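Local atomic coordinates of conserved Archaeal protein (Sulfolobus acidocaldarius, PDB entry 3ATR), a protein that uses FAD to hydrogenate the double bonds of the geranylgeranyl chains of archaeal phospholipid precursors, yielding saturated membrane lipids. Residues Ile77-Pro82 against Ile205-Glu210; Leu172-Asp177 against Leu276-Trp281; Met417-Glu422 against Asp442-Glu447. All coordinates share one frame; numbering follows the deposited sequence. Where two conformers were deposited one is given.

Contact 1. Residues Ile77-Pro82 against Ile205-Glu210; sequences IKLYSP and IFIDQE
The rings of Y80 and F206, on adjacent strands, lie beside each other with planes inclined by 37°, F206 CE1 above the centre of the Y80 ring. Both side chains leave the backbone with CG anti to the carbonyl carbon (chi1 -65° in Y80, -52° in F206), which sends the rings out in the same direction. Between them the shortest approach is Y80 CG to F206 CD1, at 3.5 Å. At the edge of the Y80 ring, in its plane, comes I205 O, which also accepts the backbone N-H of Y80 (N to O 2.9 Å). Strands 70-80 and 202-206 form the single parallel pairing of an eight-stranded sheet, stitched by I205 N to K78 O and I207 N to Y80 O. On the other sheet face L79 CD1 is wedged tightly, 3.4 Å from I205 CG2 and 3.5 Å from I207 CD1. An alanine in place of Y80 would take away the ring under F206 CE1 and would probably leave a gap beside the phenylalanine. Past the end of strand 70-80, P82 leans on I207 O, its CA 3.1 Å from that oxygen. The nearest atoms of the I77 side chain and a bound nonane are about 4 Å apart.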
ATOM      1  N   ILE A  77      -1.951  -8.353  16.910  1.00 27.54           N
ATOM      2  CA  ILE A  77      -1.417  -9.308  15.961  1.00 28.19           C
ATOM      3  C   ILE A  77      -0.537 -10.284  16.707  1.00 29.09           C
ATOM      4  O   ILE A  77       0.276  -9.879  17.568  1.00 30.58           O
ATOM      5  CB  ILE A  77      -0.565  -8.590  14.879  1.00 28.23           C
ATOM      6  CG1 ILE A  77      -1.401  -7.495  14.193  1.00 26.97           C
ATOM      7  CG2 ILE A  77       0.027  -9.597  13.904  1.00 30.62           C
ATOM      8  CD1 ILE A  77      -0.626  -6.601  13.223  1.00 30.99           C
ATOM      9  N   LYS A  78      -0.694 -11.551  16.365  1.00 27.23           N
ATOM     10  CA  LYS A  78       0.225 -12.590  16.784  1.00 28.01           C
ATOM     11  C   LYS A  78       1.155 -12.907  15.609  1.00 28.15           C
ATOM     12  O   LYS A  78       0.704 -13.339  14.542  1.00 26.49           O
ATOM     13  CB  LYS A  78      -0.545 -13.825  17.193  1.00 29.42           C
ATOM     14  CG  LYS A  78      -1.521 -13.593  18.358  1.00 32.57           C
ATOM     15  CD  LYS A  78      -0.953 -14.067  19.644  1.00 42.12           C
ATOM     16  CE  LYS A  78      -1.885 -13.815  20.844  1.00 45.89           C
ATOM     17  NZ  LYS A  78      -3.156 -14.550  20.690  1.00 51.17           N
ATOM     18  N   LEU A  79       2.454 -12.713  15.822  1.00 27.46           N
ATOM     19  CA  LEU A  79       3.471 -13.007  14.828  1.00 27.44           C
ATOM     20  C   LEU A  79       4.199 -14.306  15.189  1.00 27.32           C
ATOM     21  O   LEU A  79       4.747 -14.454  16.313  1.00 27.48           O
ATOM     22  CB  LEU A  79       4.450 -11.834  14.775  1.00 27.14           C
ATOM     23  CG  LEU A  79       5.534 -11.826  13.712  1.00 31.80           C
ATOM     24  CD1 LEU A  79       4.904 -11.618  12.327  1.00 31.93           C
ATOM     25  CD2 LEU A  79       6.568 -10.710  14.019  1.00 34.17           C
ATOM     26  N   TYR A  80       4.194 -15.245  14.247  1.00 26.19           N
ATOM     27  CA  TYR A  80       4.750 -16.574  14.468  1.00 26.25           C
ATOM     28  C   TYR A  80       6.087 -16.776  13.759  1.00 26.93           C
ATOM     29  O   TYR A  80       6.210 -16.483  12.553  1.00 25.81           O
ATOM     30  CB  TYR A  80       3.797 -17.654  13.960  1.00 26.17           C
ATOM     31  CG  TYR A  80       2.473 -17.755  14.693  1.00 28.44           C
ATOM     32  CD1 TYR A  80       2.176 -18.871  15.474  1.00 32.82           C
ATOM     33  CD2 TYR A  80       1.501 -16.744  14.576  1.00 30.88           C
ATOM     34  CE1 TYR A  80       0.938 -18.990  16.142  1.00 36.58           C
ATOM     35  CE2 TYR A  80       0.260 -16.847  15.248  1.00 32.40           C
ATOM     36  CZ  TYR A  80      -0.002 -17.971  16.027  1.00 36.19           C
ATOM     37  OH  TYR A  80      -1.207 -18.097  16.685  1.00 40.55           O
ATOM     38  N   SER A  81       7.066 -17.315  14.493  1.00 27.00           N
ATOM     39  CA  SER A  81       8.348 -17.723  13.897  1.00 27.31           C
ATOM     40  C   SER A  81       8.126 -18.882  12.903  1.00 27.21           C
ATOM     41  O   SER A  81       7.159 -19.650  13.040  1.00 28.41           O
ATOM     42  CB  SER A  81       9.329 -18.160  15.014  1.00 27.56           C
ATOM     43  OG  SER A  81       8.829 -19.322  15.661  1.00 29.03           O
ATOM     44  N   PRO A  82       9.048 -19.072  11.946  1.00 28.03           N
ATOM     45  CA  PRO A  82       8.969 -20.189  10.984  1.00 27.92           C
ATOM     46  C   PRO A  82       8.827 -21.539  11.664  1.00 30.46           C
ATOM     47  O   PRO A  82       8.030 -22.352  11.213  1.00 29.22           O
ATOM     48  CB  PRO A  82      10.322 -20.124  10.266  1.00 29.21           C
ATOM     49  CG  PRO A  82      10.653 -18.680  10.291  1.00 26.86           C
ATOM     50  CD  PRO A  82      10.085 -18.103  11.555  1.00 27.65           C
ATOM     51  N   ILE A 205       0.038 -13.655  11.805  1.00 21.07           N
ATOM     52  CA  ILE A 205       0.925 -13.514  10.650  1.00 20.66           C
ATOM     53  C   ILE A 205       2.052 -14.493  10.851  1.00 22.61           C
ATOM     54  O   ILE A 205       2.658 -14.526  11.923  1.00 24.57           O
ATOM     55  CB  ILE A 205       1.457 -12.076  10.556  1.00 20.80           C
ATOM     56  CG1 ILE A 205       0.381 -11.162  10.010  1.00 22.37           C
ATOM     57  CG2 ILE A 205       2.749 -12.004   9.706  1.00 22.41           C
ATOM     58  CD1 ILE A 205       0.743  -9.701  10.006  1.00 27.17           C
ATOM     59  N   PHE A 206       2.289 -15.333   9.846  1.00 21.52           N
ATOM     60  CA  PHE A 206       3.257 -16.415   9.957  1.00 22.28           C
ATOM     61  C   PHE A 206       4.417 -16.121   9.044  1.00 22.82           C
ATOM     62  O   PHE A 206       4.239 -16.042   7.813  1.00 21.89           O
ATOM     63  CB  PHE A 206       2.630 -17.731   9.545  1.00 22.12           C
ATOM     64  CG  PHE A 206       1.357 -18.035  10.244  1.00 23.35           C
ATOM     65  CD1 PHE A 206       1.355 -18.712  11.480  1.00 23.79           C
ATOM     66  CD2 PHE A 206       0.138 -17.648   9.660  1.00 23.32           C
ATOM     67  CE1 PHE A 206       0.158 -18.979  12.130  1.00 27.89           C
ATOM     68  CE2 PHE A 206      -1.060 -17.914  10.284  1.00 25.92           C
ATOM     69  CZ  PHE A 206      -1.073 -18.577  11.528  1.00 25.25           C
ATOM     70  N   ILE A 207       5.585 -15.917   9.650  1.00 24.37           N
ATOM     71  CA  ILE A 207       6.811 -15.678   8.900  1.00 25.33           C
ATOM     72  C   ILE A 207       7.443 -17.036   8.554  1.00 26.77           C
ATOM     73  O   ILE A 207       7.514 -17.944   9.410  1.00 26.91           O
ATOM     74  CB  ILE A 207       7.803 -14.851   9.723  1.00 27.12           C
ATOM     75  CG1 ILE A 207       7.107 -13.596  10.298  1.00 27.76           C
ATOM     76  CG2 ILE A 207       9.042 -14.544   8.880  1.00 28.09           C
ATOM     77  CD1 ILE A 207       7.974 -12.716  11.110  1.00 36.11           C
ATOM     78  N   ASP A 208       7.864 -17.188   7.301  1.00 27.13           N
ATOM     79  CA  ASP A 208       8.420 -18.441   6.837  1.00 28.86           C
ATOM     80  C   ASP A 208       8.925 -18.200   5.429  1.00 30.33           C
ATOM     81  O   ASP A 208       8.119 -17.966   4.504  1.00 30.06           O
ATOM     82  CB  ASP A 208       7.381 -19.574   6.875  1.00 28.82           C
ATOM     83  CG  ASP A 208       8.014 -20.968   6.795  1.00 31.04           C
ATOM     84  OD1 ASP A 208       8.885 -21.182   5.909  1.00 28.36           O
ATOM     85  OD2 ASP A 208       7.634 -21.859   7.616  1.00 30.73           O
ATOM     86  N   GLN A 209      10.242 -18.288   5.261  1.00 30.29           N
ATOM     87  CA  GLN A 209      10.885 -18.032   3.961  1.00 31.68           C
ATOM     88  C   GLN A 209      10.668 -19.169   2.972  1.00 31.31           C
ATOM     89  O   GLN A 209      10.957 -19.018   1.788  1.00 33.14           O
ATOM     90  CB  GLN A 209      12.403 -17.785   4.106  1.00 31.96           C
ATOM     91  CG  GLN A 209      12.821 -16.805   5.234  1.00 35.63           C
ATOM     92  CD  GLN A 209      12.409 -15.339   4.994  1.00 37.32           C
ATOM     93  OE1 GLN A 209      13.239 -14.472   4.690  1.00 35.45           O
ATOM     94  NE2 GLN A 209      11.135 -15.066   5.152  1.00 36.67           N
ATOM     95  N   GLU A 210      10.137 -20.284   3.453  1.00 31.35           N
ATOM     96  CA  GLU A 210       9.931 -21.426   2.603  0.50 30.91           C
ATOM     97  C   GLU A 210       8.467 -21.579   2.140  1.00 30.18           C
ATOM     98  O   GLU A 210       8.220 -21.925   0.991  1.00 29.89           O
ATOM     99  CB  GLU A 210      10.536 -22.675   3.256  0.50 32.96           C
ATOM    100  CG  GLU A 210      12.052 -22.472   3.520  0.50 33.50           C
ATOM    101  CD  GLU A 210      12.706 -23.545   4.385  0.50 37.93           C
ATOM    102  OE1 GLU A 210      11.992 -24.418   4.922  0.50 39.77           O
ATOM    103  OE2 GLU A 210      13.953 -23.501   4.533  0.50 38.72           O
TER
HETATM  104  O   HOH W   1       5.562 -19.230  10.598  1.00 28.27           O
HETATM  105  O   HOH W   2       5.546 -21.535   9.216  1.00 26.78           O

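Contact 2. Residues Leu172-Asp177 against Leu276-Trp281; sequences LPITED and LYTMAW
P173 and I174, in a short 3-10 turn, pack on T278 and on W281, which belongs to strand 280-281 at the border of the Rossmann-type sheet of the FAD-binding fold. The aromatic contact is a CH-pi interaction: P173 CG stands 3.6 Å from the centroid of the six-membered ring of W281, only 2° off its normal. P173 CD lies over the junction of the two rings, 3.6 Å from W281 CE2, and L172 CD2 approaches the pyrrole end obliquely. Among the apolar contacts, I174 CG1 meets W281 CB at 3.5 Å, placed there by a first torsion that sets CG1 between the backbone N and the carbonyl carbon, a crowded position. I174 also reaches I284 and V286 of the neighbouring strand 284-286, so it lies against the sheet itself.

Polar contacts centre on E176. Its extended side chain delivers OE1 to the backbone N of Y277, at 2.8 Å, through the syn lone pair and along a nearly straight bond (169°). OE2 forms a salt bridge with R273, which also makes a cation-pi contact with the Y277 ring; the carboxylate and that ring have planes just 7° apart. A water links the two segments, donating to P173 O and E176 OE1 and accepting from T278 N. By contrast T278 O, with I174 CG2 3.5 Å away, is buried and has no hydrogen-bonding partner in the model.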
ATOM      1  N   LEU A 172       8.019  10.913 -19.331  1.00 30.17           N
ATOM      2  CA  LEU A 172       7.523  11.605 -18.137  1.00 27.61           C
ATOM      3  C   LEU A 172       7.887  10.810 -16.881  1.00 26.47           C
ATOM      4  O   LEU A 172       7.686   9.585 -16.839  1.00 25.85           O
ATOM      5  CB  LEU A 172       5.999  11.772 -18.186  1.00 26.70           C
ATOM      6  CG  LEU A 172       5.312  12.447 -19.386  1.00 28.71           C
ATOM      7  CD1 LEU A 172       3.818  12.507 -19.147  1.00 29.42           C
ATOM      8  CD2 LEU A 172       5.843  13.810 -19.604  1.00 29.42           C
ATOM      9  N   PRO A 173       8.339  11.506 -15.807  1.00 25.57           N
ATOM     10  CA  PRO A 173       8.701  10.756 -14.587  1.00 24.86           C
ATOM     11  C   PRO A 173       7.520  10.070 -13.943  1.00 23.84           C
ATOM     12  O   PRO A 173       7.728   9.088 -13.217  1.00 21.10           O
ATOM     13  CB  PRO A 173       9.263  11.816 -13.631  1.00 26.18           C
ATOM     14  CG  PRO A 173       9.179  13.137 -14.340  1.00 26.59           C
ATOM     15  CD  PRO A 173       8.449  12.965 -15.653  1.00 24.74           C
ATOM     16  N   ILE A 174       6.290  10.514 -14.213  1.00 22.21           N
ATOM     17  CA  ILE A 174       5.180   9.791 -13.587  1.00 23.01           C
ATOM     18  C   ILE A 174       4.778   8.511 -14.311  1.00 21.46           C
ATOM     19  O   ILE A 174       3.772   7.885 -13.935  1.00 21.69           O
ATOM     20  CB  ILE A 174       3.872  10.625 -13.315  1.00 23.88           C
ATOM     21  CG1 ILE A 174       3.615  11.535 -14.471  1.00 25.72           C
ATOM     22  CG2 ILE A 174       3.869  11.317 -11.848  1.00 22.75           C
ATOM     23  CD1 ILE A 174       3.060  10.808 -15.628  1.00 25.27           C
ATOM     24  N   THR A 175       5.555   8.111 -15.322  1.00 21.02           N
ATOM     25  CA  THR A 175       5.327   6.834 -15.968  1.00 20.49           C
ATOM     26  C   THR A 175       6.222   5.730 -15.360  1.00 21.67           C
ATOM     27  O   THR A 175       6.251   4.605 -15.867  1.00 21.53           O
ATOM     28  CB  THR A 175       5.537   6.881 -17.513  1.00 20.56           C
ATOM     29  OG1 THR A 175       6.888   7.293 -17.834  1.00 21.98           O
ATOM     30  CG2 THR A 175       4.583   7.834 -18.144  1.00 21.07           C
ATOM     31  N   GLU A 176       6.969   6.071 -14.310  1.00 21.81           N
ATOM     32  CA  GLU A 176       7.854   5.140 -13.624  1.00 23.19           C
ATOM     33  C   GLU A 176       7.205   3.756 -13.408  1.00 23.47           C
ATOM     34  O   GLU A 176       6.077   3.650 -12.910  1.00 23.15           O
ATOM     35  CB  GLU A 176       8.322   5.745 -12.276  1.00 22.77           C
ATOM     36  CG  GLU A 176       9.284   4.797 -11.544  1.00 23.60           C
ATOM     37  CD  GLU A 176       9.635   5.265 -10.130  1.00 24.16           C
ATOM     38  OE1 GLU A 176       9.225   6.388  -9.717  1.00 24.75           O
ATOM     39  OE2 GLU A 176      10.381   4.526  -9.479  1.00 26.68           O
ATOM     40  N   ASP A 177       7.911   2.707 -13.812  1.00 24.50           N
ATOM     41  CA  ASP A 177       7.364   1.329 -13.817  1.00 25.63           C
ATOM     42  C   ASP A 177       7.818   0.635 -12.532  1.00 24.56           C
ATOM     43  O   ASP A 177       8.632   1.173 -11.772  1.00 24.19           O
ATOM     44  CB  ASP A 177       7.862   0.564 -15.068  1.00 27.65           C
ATOM     45  CG  ASP A 177       7.174  -0.823 -15.275  1.00 32.92           C
ATOM     46  OD1 ASP A 177       5.999  -1.054 -14.874  1.00 33.45           O
ATOM     47  OD2 ASP A 177       7.854  -1.691 -15.886  1.00 42.25           O
ATOM     48  N   LEU A 276       6.425   6.157  -5.858  1.00 17.39           N
ATOM     49  CA  LEU A 276       6.891   6.830  -7.099  1.00 19.83           C
ATOM     50  C   LEU A 276       7.823   7.981  -6.775  1.00 19.32           C
ATOM     51  O   LEU A 276       7.519   8.786  -5.855  1.00 19.78           O
ATOM     52  CB  LEU A 276       5.698   7.392  -7.865  1.00 20.57           C
ATOM     53  CG  LEU A 276       4.827   6.640  -8.861  1.00 25.84           C
ATOM     54  CD1 LEU A 276       3.958   7.617  -9.625  1.00 24.35           C
ATOM     55  CD2 LEU A 276       5.666   5.804  -9.826  1.00 22.24           C
ATOM     56  N   TYR A 277       8.958   8.107  -7.472  1.00 19.56           N
ATOM     57  CA  TYR A 277       9.885   9.161  -7.121  1.00 19.53           C
ATOM     58  C   TYR A 277       9.260  10.551  -7.129  1.00 19.11           C
ATOM     59  O   TYR A 277       9.621  11.409  -6.323  1.00 20.87           O
ATOM     60  CB  TYR A 277      11.112   9.165  -8.039  1.00 21.31           C
ATOM     61  CG  TYR A 277      12.029   7.979  -7.718  1.00 25.18           C
ATOM     62  CD1 TYR A 277      12.622   7.868  -6.452  1.00 28.89           C
ATOM     63  CD2 TYR A 277      12.334   7.017  -8.690  1.00 27.45           C
ATOM     64  CE1 TYR A 277      13.488   6.788  -6.134  1.00 31.19           C
ATOM     65  CE2 TYR A 277      13.217   5.937  -8.382  1.00 31.08           C
ATOM     66  CZ  TYR A 277      13.777   5.842  -7.110  1.00 31.97           C
ATOM     67  OH  TYR A 277      14.651   4.793  -6.801  1.00 33.60           O
ATOM     68  N   THR A 278       8.365  10.778  -8.062  1.00 17.57           N
ATOM     69  CA  THR A 278       7.422  11.906  -7.946  1.00 17.06           C
ATOM     70  C   THR A 278       6.017  11.366  -8.149  1.00 15.95           C
ATOM     71  O   THR A 278       5.803  10.530  -9.027  1.00 16.72           O
ATOM     72  CB  THR A 278       7.683  13.087  -8.934  1.00 17.05           C
ATOM     73  OG1 THR A 278       6.644  14.060  -8.713  1.00 16.40           O
ATOM     74  CG2 THR A 278       7.603  12.648 -10.349  1.00 16.32           C
ATOM     75  N   MET A 279       5.075  11.798  -7.276  1.00 15.51           N
ATOM     76  CA  MET A 279       3.652  11.444  -7.421  1.00 15.55           C
ATOM     77  C   MET A 279       2.881  12.555  -8.108  1.00 15.61           C
ATOM     78  O   MET A 279       1.661  12.502  -8.166  1.00 17.62           O
ATOM     79  CB  MET A 279       3.037  11.171  -6.027  1.00 15.60           C
ATOM     80  CG  MET A 279       3.793   9.942  -5.443  1.00 16.24           C
ATOM     81  SD  MET A 279       3.483   9.752  -3.648  1.00 21.50           S
ATOM     82  CE  MET A 279       1.864   9.053  -3.763  1.00 18.50           C
ATOM     83  N   ALA A 280       3.590  13.573  -8.562  1.00 15.85           N
ATOM     84  CA  ALA A 280       2.963  14.705  -9.269  1.00 15.62           C
ATOM     85  C   ALA A 280       3.736  15.040 -10.522  1.00 15.66           C
ATOM     86  O   ALA A 280       4.985  15.007 -10.523  1.00 16.86           O
ATOM     87  CB  ALA A 280       2.959  15.949  -8.339  1.00 15.42           C
ATOM     88  N   TRP A 281       3.020  15.440 -11.569  1.00 16.41           N
ATOM     89  CA  TRP A 281       3.669  16.021 -12.730  1.00 15.15           C
ATOM     90  C   TRP A 281       2.695  17.002 -13.374  1.00 15.49           C
ATOM     91  O   TRP A 281       1.675  17.327 -12.757  1.00 16.54           O
ATOM     92  CB  TRP A 281       4.150  14.931 -13.739  1.00 16.90           C
ATOM     93  CG  TRP A 281       5.340  15.497 -14.578  1.00 17.33           C
ATOM     94  CD1 TRP A 281       5.358  15.704 -15.945  1.00 19.84           C
ATOM     95  CD2 TRP A 281       6.625  15.935 -14.088  1.00 17.67           C
ATOM     96  NE1 TRP A 281       6.582  16.205 -16.317  1.00 18.73           N
ATOM     97  CE2 TRP A 281       7.355  16.403 -15.203  1.00 20.46           C
ATOM     98  CE3 TRP A 281       7.212  16.008 -12.811  1.00 20.26           C
ATOM     99  CZ2 TRP A 281       8.673  16.916 -15.095  1.00 19.33           C
ATOM    100  CZ3 TRP A 281       8.533  16.525 -12.689  1.00 18.36           C
ATOM    101  CH2 TRP A 281       9.245  16.968 -13.842  1.00 22.31           C
TER
HETATM  102  O   HOH W   3       8.767   8.917 -10.655  1.00 23.09           O

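Contact 3. Residues Met417-Glu422 against Asp442-Glu447; sequences MKKIKE and DNVLTE
No ring takes part where K419 and I420 meet V444 and L445, and the single flat group to approach the opposite helix is the carboxylate of E447. Neither of its faces is packed against helix 417-422; one oxygen, OE2, points toward the ammonium of K419, with NZ 4.4 Å away. That is too far for a salt bridge, so the opposite charges probably attract each other only loosely at the exposed margin. The rest of the contact is aliphatic. K419 runs out extended, CG anti to the backbone N (chi1 -171°), and crosses V444 obliquely, laying CE 3.7 Å from V444 CG2. Thus the last methylenes of the lysine, CD and CE, lie against the CG2 methyl of V444. Deeper in, I420 CD1 comes 3.8 Å from L445 CD2, the two side chains crossing at about a right angle, and I420 CB faces V444 CG1 at 4.2 Å. The interface is also anchored inward: I420 rests on I350 of helix 332-355, and L445 on R274 and Y277. No hydrogen bond joins the segments, and with the short helical axes 10.6 Å apart at closest approach, contact is made by side chains and not by the backbones. Their directions differ by 168°, and the helices concerned, 410-425 and 434-451, follow one another in the chain: this is the arrangement of an antiparallel helical hairpin, here at the C-terminal end of the protein.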
ATOM      1  N   MET A 417      18.937   2.418   6.491  1.00 26.95           N
ATOM      2  CA  MET A 417      17.578   2.915   6.746  1.00 26.65           C
ATOM      3  C   MET A 417      17.579   4.374   7.183  1.00 27.98           C
ATOM      4  O   MET A 417      16.801   5.197   6.656  1.00 27.76           O
ATOM      5  CB  MET A 417      16.870   2.065   7.794  1.00 27.09           C
ATOM      6  CG  MET A 417      16.565   0.687   7.237  1.00 26.76           C
ATOM      7  SD  MET A 417      16.054  -0.438   8.525  1.00 29.46           S
ATOM      8  CE  MET A 417      14.493   0.280   8.975  1.00 25.18           C
ATOM      9  N   LYS A 418      18.459   4.717   8.119  1.00 30.32           N
ATOM     10  CA  LYS A 418      18.513   6.089   8.633  1.00 32.43           C
ATOM     11  C   LYS A 418      18.909   7.048   7.521  1.00 33.21           C
ATOM     12  O   LYS A 418      18.380   8.176   7.423  1.00 34.14           O
ATOM     13  CB  LYS A 418      19.510   6.180   9.789  1.00 36.35           C
ATOM     14  CG  LYS A 418      19.514   7.503  10.479  1.00 40.15           C
ATOM     15  CD  LYS A 418      20.285   7.334  11.795  1.00 47.76           C
ATOM     16  CE  LYS A 418      20.238   8.614  12.622  1.00 54.70           C
ATOM     17  NZ  LYS A 418      21.146   9.659  12.073  1.00 59.19           N
ATOM     18  N   LYS A 419      19.853   6.616   6.689  1.00 33.41           N
ATOM     19  CA  LYS A 419      20.341   7.416   5.576  1.00 33.36           C
ATOM     20  C   LYS A 419      19.237   7.704   4.556  1.00 30.03           C
ATOM     21  O   LYS A 419      19.058   8.864   4.094  1.00 29.40           O
ATOM     22  CB  LYS A 419      21.451   6.679   4.855  1.00 35.08           C
ATOM     23  CG  LYS A 419      22.131   7.570   3.816  1.00 38.78           C
ATOM     24  CD  LYS A 419      23.461   6.980   3.295  1.00 45.26           C
ATOM     25  CE  LYS A 419      24.050   7.916   2.213  1.00 48.85           C
ATOM     26  NZ  LYS A 419      25.423   7.510   1.793  1.00 56.38           N
ATOM     27  N   ILE A 420      18.503   6.658   4.184  1.00 27.28           N
ATOM     28  CA  ILE A 420      17.479   6.862   3.156  1.00 25.03           C
ATOM     29  C   ILE A 420      16.352   7.724   3.724  1.00 24.98           C
ATOM     30  O   ILE A 420      15.778   8.587   3.005  1.00 23.13           O
ATOM     31  CB  ILE A 420      17.027   5.539   2.490  1.00 24.77           C
ATOM     32  CG1 ILE A 420      16.417   5.835   1.111  1.00 24.82           C
ATOM     33  CG2 ILE A 420      16.070   4.743   3.388  1.00 22.01           C
ATOM     34  CD1 ILE A 420      16.224   4.580   0.242  1.00 25.63           C
ATOM     35  N   LYS A 421      16.025   7.508   5.002  1.00 24.85           N
ATOM     36  CA  LYS A 421      14.992   8.291   5.632  1.00 27.34           C
ATOM     37  C   LYS A 421      15.359   9.785   5.578  1.00 27.78           C
ATOM     38  O   LYS A 421      14.535  10.631   5.226  1.00 26.42           O
ATOM     39  CB  LYS A 421      14.719   7.872   7.078  1.00 30.10           C
ATOM     40  CG  LYS A 421      13.481   8.617   7.627  1.00 36.42           C
ATOM     41  CD  LYS A 421      12.827   7.978   8.846  1.00 45.21           C
ATOM     42  CE  LYS A 421      11.440   8.593   9.042  1.00 49.77           C
ATOM     43  NZ  LYS A 421      11.023   8.630  10.462  1.00 56.52           N
ATOM     44  N   GLU A 422      16.601  10.122   5.911  1.00 29.86           N
ATOM     45  CA  GLU A 422      16.962  11.531   5.935  1.00 32.75           C
ATOM     46  C   GLU A 422      16.948  12.136   4.545  1.00 30.30           C
ATOM     47  O   GLU A 422      16.527  13.272   4.376  1.00 30.78           O
ATOM     48  CB  GLU A 422      18.306  11.717   6.615  1.00 36.13           C
ATOM     49  CG  GLU A 422      18.206  11.578   8.133  1.00 43.13           C
ATOM     50  CD  GLU A 422      19.563  11.632   8.816  1.00 52.14           C
ATOM     51  OE1 GLU A 422      20.500  12.222   8.226  1.00 58.41           O
ATOM     52  OE2 GLU A 422      19.693  11.110   9.949  1.00 55.12           O
ATOM     53  N   ASP A 442      18.918   6.187  -5.806  0.70 32.78           N
ATOM     54  CA  ASP A 442      19.302   4.991  -6.569  0.70 35.25           C
ATOM     55  C   ASP A 442      20.691   4.511  -6.143  0.70 37.84           C
ATOM     56  O   ASP A 442      20.947   3.288  -6.039  0.70 38.57           O
ATOM     57  CB  ASP A 442      19.263   5.266  -8.080  0.70 37.12           C
ATOM     58  CG  ASP A 442      17.840   5.241  -8.674  0.70 37.69           C
ATOM     59  OD1 ASP A 442      16.883   4.674  -8.075  0.70 36.79           O
ATOM     60  OD2 ASP A 442      17.677   5.790  -9.778  0.70 41.83           O
ATOM     61  N   ASN A 443      21.571   5.477  -5.873  1.00 39.21           N
ATOM     62  CA  ASN A 443      22.914   5.192  -5.353  1.00 42.47           C
ATOM     63  C   ASN A 443      22.867   4.544  -3.979  1.00 39.98           C
ATOM     64  O   ASN A 443      23.582   3.578  -3.743  1.00 41.92           O
ATOM     65  CB  ASN A 443      23.764   6.452  -5.292  1.00 44.89           C
ATOM     66  CG  ASN A 443      24.374   6.796  -6.622  1.00 51.59           C
ATOM     67  OD1 ASN A 443      24.610   5.911  -7.449  1.00 58.66           O
ATOM     68  ND2 ASN A 443      24.657   8.082  -6.838  1.00 53.21           N
ATOM     69  N   VAL A 444      22.034   5.058  -3.076  1.00 36.88           N
ATOM     70  CA  VAL A 444      21.900   4.430  -1.740  1.00 34.85           C
ATOM     71  C   VAL A 444      21.406   2.990  -1.872  1.00 33.72           C
ATOM     72  O   VAL A 444      21.921   2.061  -1.212  1.00 34.24           O
ATOM     73  CB  VAL A 444      21.020   5.296  -0.790  1.00 33.67           C
ATOM     74  CG1 VAL A 444      20.593   4.520   0.479  1.00 31.21           C
ATOM     75  CG2 VAL A 444      21.799   6.581  -0.439  1.00 34.57           C
ATOM     76  N   LEU A 445      20.441   2.794  -2.765  1.00 32.50           N
ATOM     77  CA  LEU A 445      19.855   1.470  -2.954  1.00 32.95           C
ATOM     78  C   LEU A 445      20.844   0.463  -3.545  1.00 35.81           C
ATOM     79  O   LEU A 445      21.004  -0.662  -3.020  1.00 35.80           O
ATOM     80  CB  LEU A 445      18.572   1.573  -3.789  1.00 31.08           C
ATOM     81  CG  LEU A 445      17.416   2.269  -3.053  1.00 31.23           C
ATOM     82  CD1 LEU A 445      16.239   2.451  -4.011  1.00 30.94           C
ATOM     83  CD2 LEU A 445      16.985   1.474  -1.823  1.00 29.42           C
ATOM     84  N   THR A 446      21.502   0.844  -4.635  0.70 38.53           N
ATOM     85  CA  THR A 446      22.475  -0.052  -5.254  0.70 42.72           C
ATOM     86  C   THR A 446      23.563  -0.429  -4.257  0.70 43.45           C
ATOM     87  O   THR A 446      23.874  -1.613  -4.111  0.70 45.20           O
ATOM     88  CB  THR A 446      23.113   0.564  -6.503  0.70 45.90           C
ATOM     89  OG1 THR A 446      23.450   1.924  -6.222  0.70 47.09           O
ATOM     90  CG2 THR A 446      22.132   0.528  -7.667  0.70 46.80           C
ATOM     91  N   GLU A 447      24.116   0.562  -3.555  1.00 43.43           N
ATOM     92  CA  GLU A 447      25.164   0.311  -2.548  1.00 44.48           C
ATOM     93  C   GLU A 447      24.698  -0.687  -1.511  1.00 42.33           C
ATOM     94  O   GLU A 447      25.451  -1.607  -1.085  1.00 42.40           O
ATOM     95  CB  GLU A 447      25.467   1.592  -1.797  1.00 45.26           C
ATOM     96  CG  GLU A 447      26.601   2.395  -2.362  1.00 53.09           C
ATOM     97  CD  GLU A 447      26.786   3.711  -1.624  1.00 58.12           C
ATOM     98  OE1 GLU A 447      27.950   4.130  -1.447  1.00 64.22           O
ATOM     99  OE2 GLU A 447      25.759   4.322  -1.215  1.00 58.62           O
TER

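In the fold
From the N terminus the chain builds the first strands of the Rossmann-type sheet before strand 70-80, then the loop segment 172-177; 205-210 returns to the strand and closes contact 1 over 122 intervening residues. Segment 276-281 closes contact 2, so the two loops cross instead of nesting. Contact 1 belongs to the eight-stranded sheet; contact 2 fastens the loop after strand 153-156 to the border of the Rossmann-type sheet, on the opposite side of the chain's centre, about 34 Å away between contact centres. Contact 3 follows in series, closing a short loop between the last two helices. It touches contact 2 through Y277, which packs on L445, and so joins the C-terminal helices to the FAD-binding part.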